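Local coordinates for protein Pyrsv_gp04 (Pyrobaculum spherical virus, PDB 2VXZ) that is of uncharacterised function but probably binds DNA as a viral transcriptional regulator, at residues A[15-20]-A[65-70]; A[60-65]-A[116-121]. All coordinates share one frame; numbering follows the deposited sequence. Where two conformers were deposited one is given.

Contact 1 (A[15-20]-A[65-70]); sequences DILALL and VCLSMD
Leu20, in the last turn of helix 7-20, meets Leu67 and Val65 where strand 62-66 runs out into the turn before helix 69-89. The contact thus packs the first helix of the probable winged-helix fold against the end of the sheet's middle strand, next to the disulfide between Cys66 and Cys24. The closest CA pair of the two segments, Leu20 and Leu67, lies 6.7 Å apart, and 235 Å² is buried in all, most of it on these two leucines. Leu20 points its CB toward the strand, and its two methyl groups divide the work. CD1 packs against Val65 CG1 at 3.6 Å, the two side chains crossing at about a right angle, while CD2 rests on Val65 O at 3.4 Å, a contact with a backbone carbonyl.

Leu67, in the turn itself, reaches the helix with the end of its side chain. Its CG stands anti to the carbonyl carbon (chi1 -62°), and the fork that follows sends CD2 to Leu20 CB at 3.8 Å and, at the same distance, to Leu17 CD2, one helical turn back. Its other methyl, CD1, lies 3.7 Å from Leu20 O. That oxygen accepts a hydrogen bond from Gln71 NE2, while Gln71 OE1 accepts one from Leu67 N, so a single carboxamide bridges Leu20 and the turn. Val54 and Leu48 extend the apolar surface round Leu17.

No hydrogen bond or charge pair joins the two segments directly. Their direct contact is apolar, methyl on methyl and methyl on backbone carbonyl, while the hydrogen bonds near it run through Gln71.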
ATOM      1  N   ASP A  15     -16.967   6.035   9.459  1.00 24.40           N
ATOM      2  CA  ASP A  15     -15.808   6.780   8.997  1.00 24.08           C
ATOM      3  C   ASP A  15     -14.779   5.922   8.268  1.00 23.54           C
ATOM      4  O   ASP A  15     -14.235   6.360   7.261  1.00 22.87           O
ATOM      5  CB  ASP A  15     -15.137   7.519  10.151  1.00 24.97           C
ATOM      6  CG  ASP A  15     -15.998   8.662  10.699  1.00 26.20           C
ATOM      7  OD1 ASP A  15     -17.036   9.021  10.105  1.00 31.28           O
ATOM      8  OD2 ASP A  15     -15.627   9.182  11.751  1.00 29.19           O
ATOM      9  N   ILE A  16     -14.540   4.702   8.744  1.00 21.90           N
ATOM     10  CA  ILE A  16     -13.562   3.820   8.095  1.00 21.96           C
ATOM     11  C   ILE A  16     -14.079   3.448   6.703  1.00 21.69           C
ATOM     12  O   ILE A  16     -13.346   3.515   5.719  1.00 21.40           O
ATOM     13  CB  ILE A  16     -13.287   2.554   8.935  1.00 21.29           C
ATOM     14  CG1 ILE A  16     -12.540   2.915  10.223  1.00 22.19           C
ATOM     15  CG2 ILE A  16     -12.443   1.539   8.141  1.00 21.74           C
ATOM     16  CD1 ILE A  16     -12.465   1.758  11.238  1.00 21.75           C
ATOM     17  N   LEU A  17     -15.349   3.071   6.619  1.00 21.95           N
ATOM     18  CA  LEU A  17     -15.945   2.715   5.324  1.00 22.50           C
ATOM     19  C   LEU A  17     -15.901   3.889   4.336  1.00 22.91           C
ATOM     20  O   LEU A  17     -15.619   3.708   3.147  1.00 22.80           O
ATOM     21  CB  LEU A  17     -17.372   2.208   5.515  1.00 22.23           C
ATOM     22  CG  LEU A  17     -17.480   0.844   6.218  1.00 22.85           C
ATOM     23  CD1 LEU A  17     -18.951   0.465   6.431  1.00 22.54           C
ATOM     24  CD2 LEU A  17     -16.747  -0.265   5.457  1.00 22.02           C
ATOM     25  N   ALA A  18     -16.145   5.095   4.842  1.00 23.84           N
ATOM     26  CA  ALA A  18     -16.063   6.300   4.003  1.00 24.08           C
ATOM     27  C   ALA A  18     -14.647   6.529   3.484  1.00 24.76           C
ATOM     28  O   ALA A  18     -14.448   6.832   2.305  1.00 24.91           O
ATOM     29  CB  ALA A  18     -16.521   7.494   4.775  1.00 24.59           C
ATOM     30  N   LEU A  19     -13.668   6.396   4.373  1.00 24.96           N
ATOM     31  CA  LEU A  19     -12.260   6.558   4.015  1.00 25.39           C
ATOM     32  C   LEU A  19     -11.862   5.561   2.920  1.00 25.71           C
ATOM     33  O   LEU A  19     -11.129   5.906   2.003  1.00 26.04           O
ATOM     34  CB  LEU A  19     -11.387   6.378   5.263  1.00 25.44           C
ATOM     35  CG  LEU A  19      -9.936   6.833   5.304  1.00 26.46           C
ATOM     36  CD1 LEU A  19      -9.806   8.292   4.903  1.00 28.45           C
ATOM     37  CD2 LEU A  19      -9.330   6.595   6.705  1.00 26.62           C
ATOM     38  N   LEU A  20     -12.359   4.330   3.019  1.00 25.34           N
ATOM     39  CA  LEU A  20     -12.074   3.297   2.017  1.00 25.48           C
ATOM     40  C   LEU A  20     -12.819   3.423   0.685  1.00 25.95           C
ATOM     41  O   LEU A  20     -12.464   2.737  -0.275  1.00 24.84           O
ATOM     42  CB  LEU A  20     -12.351   1.908   2.595  1.00 25.30           C
ATOM     43  CG  LEU A  20     -11.473   1.517   3.780  1.00 24.23           C
ATOM     44  CD1 LEU A  20     -11.967   0.212   4.360  1.00 24.95           C
ATOM     45  CD2 LEU A  20      -9.994   1.438   3.376  1.00 24.08           C
ATOM     46  N   VAL A  65      -6.501  -2.935   3.845  1.00 24.45           N
ATOM     47  CA  VAL A  65      -7.938  -3.022   4.133  1.00 24.30           C
ATOM     48  C   VAL A  65      -8.694  -2.549   2.903  1.00 23.53           C
ATOM     49  O   VAL A  65      -8.472  -1.434   2.434  1.00 22.35           O
ATOM     50  CB  VAL A  65      -8.314  -2.176   5.354  1.00 23.50           C
ATOM     51  CG1 VAL A  65      -9.809  -2.326   5.696  1.00 23.48           C
ATOM     52  CG2 VAL A  65      -7.446  -2.562   6.520  1.00 23.88           C
ATOM     53  N   CYS A  66      -9.572  -3.413   2.386  1.00 23.75           N
ATOM     54  CA  CYS A  66     -10.255  -3.182   1.116  0.50 23.62           C
ATOM     55  C   CYS A  66     -11.759  -3.450   1.259  1.00 24.02           C
ATOM     56  O   CYS A  66     -12.157  -4.339   2.012  1.00 24.30           O
ATOM     57  CB  CYS A  66      -9.670  -4.115   0.040  0.50 23.63           C
ATOM     58  SG  CYS A  66      -7.876  -4.464   0.157  0.50 20.31           S
ATOM     59  N   LEU A  67     -12.585  -2.714   0.515  1.00 23.97           N
ATOM     60  CA  LEU A  67     -14.033  -2.970   0.499  1.00 24.32           C
ATOM     61  C   LEU A  67     -14.376  -4.262  -0.245  1.00 24.21           C
ATOM     62  O   LEU A  67     -15.428  -4.854  -0.028  1.00 24.71           O
ATOM     63  CB  LEU A  67     -14.792  -1.816  -0.164  1.00 24.03           C
ATOM     64  CG  LEU A  67     -14.700  -0.439   0.492  1.00 25.25           C
ATOM     65  CD1 LEU A  67     -15.475   0.569  -0.353  1.00 24.95           C
ATOM     66  CD2 LEU A  67     -15.212  -0.480   1.939  1.00 24.33           C
ATOM     67  N   SER A  68     -13.492  -4.681  -1.141  1.00 24.59           N
ATOM     68  CA  SER A  68     -13.697  -5.888  -1.927  1.00 24.63           C
ATOM     69  C   SER A  68     -12.384  -6.306  -2.565  1.00 25.23           C
ATOM     70  O   SER A  68     -11.441  -5.513  -2.630  1.00 23.76           O
ATOM     71  CB  SER A  68     -14.722  -5.632  -3.026  1.00 25.09           C
ATOM     72  OG  SER A  68     -14.222  -4.723  -3.986  1.00 24.73           O
HETATM   73  N   MSE A  69     -12.330  -7.545  -3.044  1.00 25.99           N
HETATM   74  CA  MSE A  69     -11.171  -8.002  -3.788  1.00 26.72           C
HETATM   75  C   MSE A  69     -11.075  -7.302  -5.133  1.00 26.16           C
HETATM   76  O   MSE A  69      -9.980  -7.073  -5.605  1.00 25.64           O
HETATM   77  CB  MSE A  69     -11.149  -9.526  -3.937  1.00 27.98           C
HETATM   78  CG  MSE A  69     -10.838 -10.239  -2.623  1.00 31.85           C
HETATM   79 SE   MSE A  69      -9.144  -9.691  -1.815  1.00 45.52          SE
HETATM   80  CE  MSE A  69      -7.946 -10.515  -3.097  1.00 39.60           C
ATOM     81  N   ASP A  70     -12.206  -6.925  -5.728  1.00 26.08           N
ATOM     82  CA  ASP A  70     -12.169  -6.057  -6.910  1.00 25.92           C
ATOM     83  C   ASP A  70     -11.467  -4.733  -6.624  1.00 25.02           C
ATOM     84  O   ASP A  70     -10.705  -4.248  -7.457  1.00 24.82           O
ATOM     85  CB  ASP A  70     -13.569  -5.743  -7.419  1.00 26.26           C
ATOM     86  CG  ASP A  70     -14.122  -6.824  -8.311  1.00 28.28           C
ATOM     87  OD1 ASP A  70     -13.487  -7.896  -8.462  1.00 32.18           O
ATOM     88  OD2 ASP A  70     -15.199  -6.583  -8.887  1.00 31.27           O
TER

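Contact 2 (A[60-65]-A[116-121]); sequences GNVALV and SIIPIA
The middle strand of a winged-helix-like sheet, 62-66, presents Val62 and Leu64 to Ile118 and Ile117 of the loop between helices 108-115 and 125-139. The fold assignment rests on the order of elements, helix, short strand, two helices and a two-stranded hairpin, and on strand 62-66 lying between 25-26 and 55-59 in the antiparallel sheet. The loop falls in a region assigned to a viral transcriptional-regulator family; by position, the contact joins the winged-helix-like sheet to the later helices.

The backbones stay well apart: the nearest CA atoms, those of Leu64 and Ile117, are separated by 8.4 Å, and side chains alone bridge the gap, burying 115 Å² between the segments. Strand 25-26 packs alongside, Thr26 touching Val62, Leu64 and Ile118 and sharing a backbone hydrogen bond with Ile117.

Two methyl pairs make the direct contact. Val62 directs its CB toward the loop and offers CG1 to the end of Ile118. The latter is stretched out, with CG1 anti to the backbone N (chi1 -173°) and chi2 at 162°, which carries CD1 to the strand; the two side chains cross at about a right angle. CG1 of Val62 and CD1 of Ile118 are 4.0 Å apart, a looser touch than the second pair, and Phe130 of helix 125-139 packs on both residues. Leu75 of helix 69-89 plays the same part beside Leu64 and Ile117. Here the branch methyl of the isoleucine, rather than its chain end, does the touching: Leu64 CD2 meets Ile117 CG2 at 3.7 Å.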
ATOM      1  N   GLY A  60       2.887  -8.230   1.933  1.00 36.64           N
ATOM      2  CA  GLY A  60       4.154  -8.332   2.640  1.00 37.65           C
ATOM      3  C   GLY A  60       3.876  -8.314   4.126  1.00 37.75           C
ATOM      4  O   GLY A  60       3.061  -9.098   4.610  1.00 38.58           O
ATOM      5  N   ASN A  61       4.514  -7.390   4.835  1.00 38.30           N
ATOM      6  CA  ASN A  61       4.359  -7.271   6.284  1.00 38.34           C
ATOM      7  C   ASN A  61       3.266  -6.281   6.720  1.00 38.26           C
ATOM      8  O   ASN A  61       2.988  -6.169   7.911  1.00 39.01           O
ATOM      9  CB  ASN A  61       5.698  -6.886   6.922  1.00 38.82           C
ATOM     10  CG  ASN A  61       6.812  -7.889   6.623  0.70 39.60           C
ATOM     11  OD1 ASN A  61       7.984  -7.517   6.537  0.70 41.37           O
ATOM     12  ND2 ASN A  61       6.452  -9.161   6.469  1.00 41.99           N
ATOM     13  N   VAL A  62       2.655  -5.563   5.771  1.00 37.76           N
ATOM     14  CA  VAL A  62       1.485  -4.718   6.053  1.00 37.09           C
ATOM     15  C   VAL A  62       0.227  -5.439   5.580  1.00 35.67           C
ATOM     16  O   VAL A  62       0.291  -6.345   4.752  1.00 36.26           O
ATOM     17  CB  VAL A  62       1.536  -3.322   5.353  1.00 37.30           C
ATOM     18  CG1 VAL A  62       2.938  -2.718   5.388  1.00 37.38           C
ATOM     19  CG2 VAL A  62       1.037  -3.407   3.920  1.00 37.48           C
ATOM     20  N   ALA A  63      -0.917  -5.032   6.110  1.00 34.53           N
ATOM     21  CA  ALA A  63      -2.198  -5.549   5.650  1.00 33.25           C
ATOM     22  C   ALA A  63      -2.940  -4.415   4.953  1.00 31.41           C
ATOM     23  O   ALA A  63      -2.990  -3.299   5.455  1.00 32.34           O
ATOM     24  CB  ALA A  63      -3.005  -6.087   6.817  1.00 33.57           C
ATOM     25  N   LEU A  64      -3.486  -4.688   3.776  1.00 29.59           N
ATOM     26  CA  LEU A  64      -4.332  -3.706   3.110  1.00 27.47           C
ATOM     27  C   LEU A  64      -5.778  -3.985   3.460  1.00 26.54           C
ATOM     28  O   LEU A  64      -6.221  -5.140   3.383  1.00 26.82           O
ATOM     29  CB  LEU A  64      -4.140  -3.734   1.592  1.00 28.05           C
ATOM     30  CG  LEU A  64      -2.870  -3.052   1.085  1.00 27.54           C
ATOM     31  CD1 LEU A  64      -2.548  -3.503  -0.323  1.00 27.74           C
ATOM     32  CD2 LEU A  64      -2.990  -1.549   1.140  1.00 27.33           C
ATOM     33  N   VAL A  65      -6.501  -2.935   3.845  1.00 24.45           N
ATOM     34  CA  VAL A  65      -7.938  -3.022   4.133  1.00 24.30           C
ATOM     35  C   VAL A  65      -8.694  -2.549   2.903  1.00 23.53           C
ATOM     36  O   VAL A  65      -8.472  -1.434   2.434  1.00 22.35           O
ATOM     37  CB  VAL A  65      -8.314  -2.176   5.354  1.00 23.50           C
ATOM     38  CG1 VAL A  65      -9.809  -2.326   5.696  1.00 23.48           C
ATOM     39  CG2 VAL A  65      -7.446  -2.562   6.520  1.00 23.88           C
ATOM     40  N   SER A 116      -1.944   8.145  -0.325  1.00 22.31           N
ATOM     41  CA  SER A 116      -3.357   7.846  -0.063  1.00 23.44           C
ATOM     42  C   SER A 116      -3.604   6.361   0.255  1.00 22.98           C
ATOM     43  O   SER A 116      -4.746   5.970   0.545  1.00 23.43           O
ATOM     44  CB  SER A 116      -4.239   8.311  -1.229  1.00 24.03           C
ATOM     45  OG  SER A 116      -4.034   7.537  -2.400  1.00 27.95           O
ATOM     46  N   ILE A 117      -2.553   5.539   0.203  1.00 22.74           N
ATOM     47  CA  ILE A 117      -2.622   4.104   0.514  1.00 23.29           C
ATOM     48  C   ILE A 117      -1.906   3.765   1.833  1.00 23.05           C
ATOM     49  O   ILE A 117      -2.380   2.953   2.624  1.00 23.11           O
ATOM     50  CB  ILE A 117      -1.938   3.256  -0.605  1.00 22.97           C
ATOM     51  CG1 ILE A 117      -2.551   3.540  -1.980  1.00 23.22           C
ATOM     52  CG2 ILE A 117      -2.013   1.738  -0.281  1.00 23.19           C
ATOM     53  CD1 ILE A 117      -1.753   2.958  -3.167  1.00 24.78           C
ATOM     54  N   ILE A 118      -0.738   4.367   2.030  1.00 23.40           N
ATOM     55  CA  ILE A 118       0.169   3.991   3.102  1.00 24.07           C
ATOM     56  C   ILE A 118       1.031   5.203   3.425  1.00 24.08           C
ATOM     57  O   ILE A 118       1.302   6.009   2.539  1.00 24.11           O
ATOM     58  CB  ILE A 118       1.060   2.800   2.672  1.00 24.66           C
ATOM     59  CG1 ILE A 118       1.904   2.286   3.845  1.00 24.82           C
ATOM     60  CG2 ILE A 118       1.949   3.197   1.484  1.00 25.43           C
ATOM     61  CD1 ILE A 118       2.461   0.886   3.614  1.00 24.83           C
ATOM     62  N   PRO A 119       1.400   5.388   4.702  1.00 24.62           N
ATOM     63  CA  PRO A 119       2.403   6.416   4.989  1.00 25.55           C
ATOM     64  C   PRO A 119       3.699   6.165   4.211  1.00 25.92           C
ATOM     65  O   PRO A 119       4.251   5.060   4.272  1.00 27.27           O
ATOM     66  CB  PRO A 119       2.616   6.269   6.496  1.00 25.36           C
ATOM     67  CG  PRO A 119       1.285   5.771   6.991  1.00 25.73           C
ATOM     68  CD  PRO A 119       0.906   4.764   5.943  1.00 25.12           C
ATOM     69  N   ILE A 120       4.124   7.159   3.428  1.00 25.97           N
ATOM     70  CA  ILE A 120       5.245   6.996   2.498  1.00 26.20           C
ATOM     71  C   ILE A 120       6.346   8.068   2.645  1.00 25.90           C
ATOM     72  O   ILE A 120       7.421   7.923   2.063  1.00 26.15           O
ATOM     73  CB  ILE A 120       4.700   6.986   1.024  1.00 26.84           C
ATOM     74  CG1 ILE A 120       5.652   6.292   0.038  1.00 29.54           C
ATOM     75  CG2 ILE A 120       4.373   8.393   0.563  1.00 28.08           C
ATOM     76  CD1 ILE A 120       5.275   4.883  -0.308  1.00 30.66           C
ATOM     77  N   ALA A 121       6.101   9.118   3.433  1.00 25.94           N
ATOM     78  CA  ALA A 121       6.991  10.291   3.453  1.00 25.50           C
ATOM     79  C   ALA A 121       8.437   9.937   3.783  1.00 25.75           C
ATOM     80  O   ALA A 121       9.363  10.489   3.191  1.00 25.41           O
ATOM     81  CB  ALA A 121       6.480  11.341   4.444  1.00 25.35           C
TER

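Followed from the N terminus, the chain leaves helix 7-20, passes through strand 25-26, two helices and strand 55-59, and returns along strand 62-66, where contact 1 closes a loop with 44 residues between its segments. Contact 2 starts from the same strand and closes a second loop, mostly helical, with 50 residues between its segments at 116-121. The two cross, because 60-65 starts between 15-20 and 65-70 while 116-121 lies beyond both; Val65 belongs to both contacts but touches across contact 1 alone. With centres 13 Å apart, they tie strand 62-66 to the first helix and, through Val62 and Leu64, to the loop between helices 108-115 and 125-139.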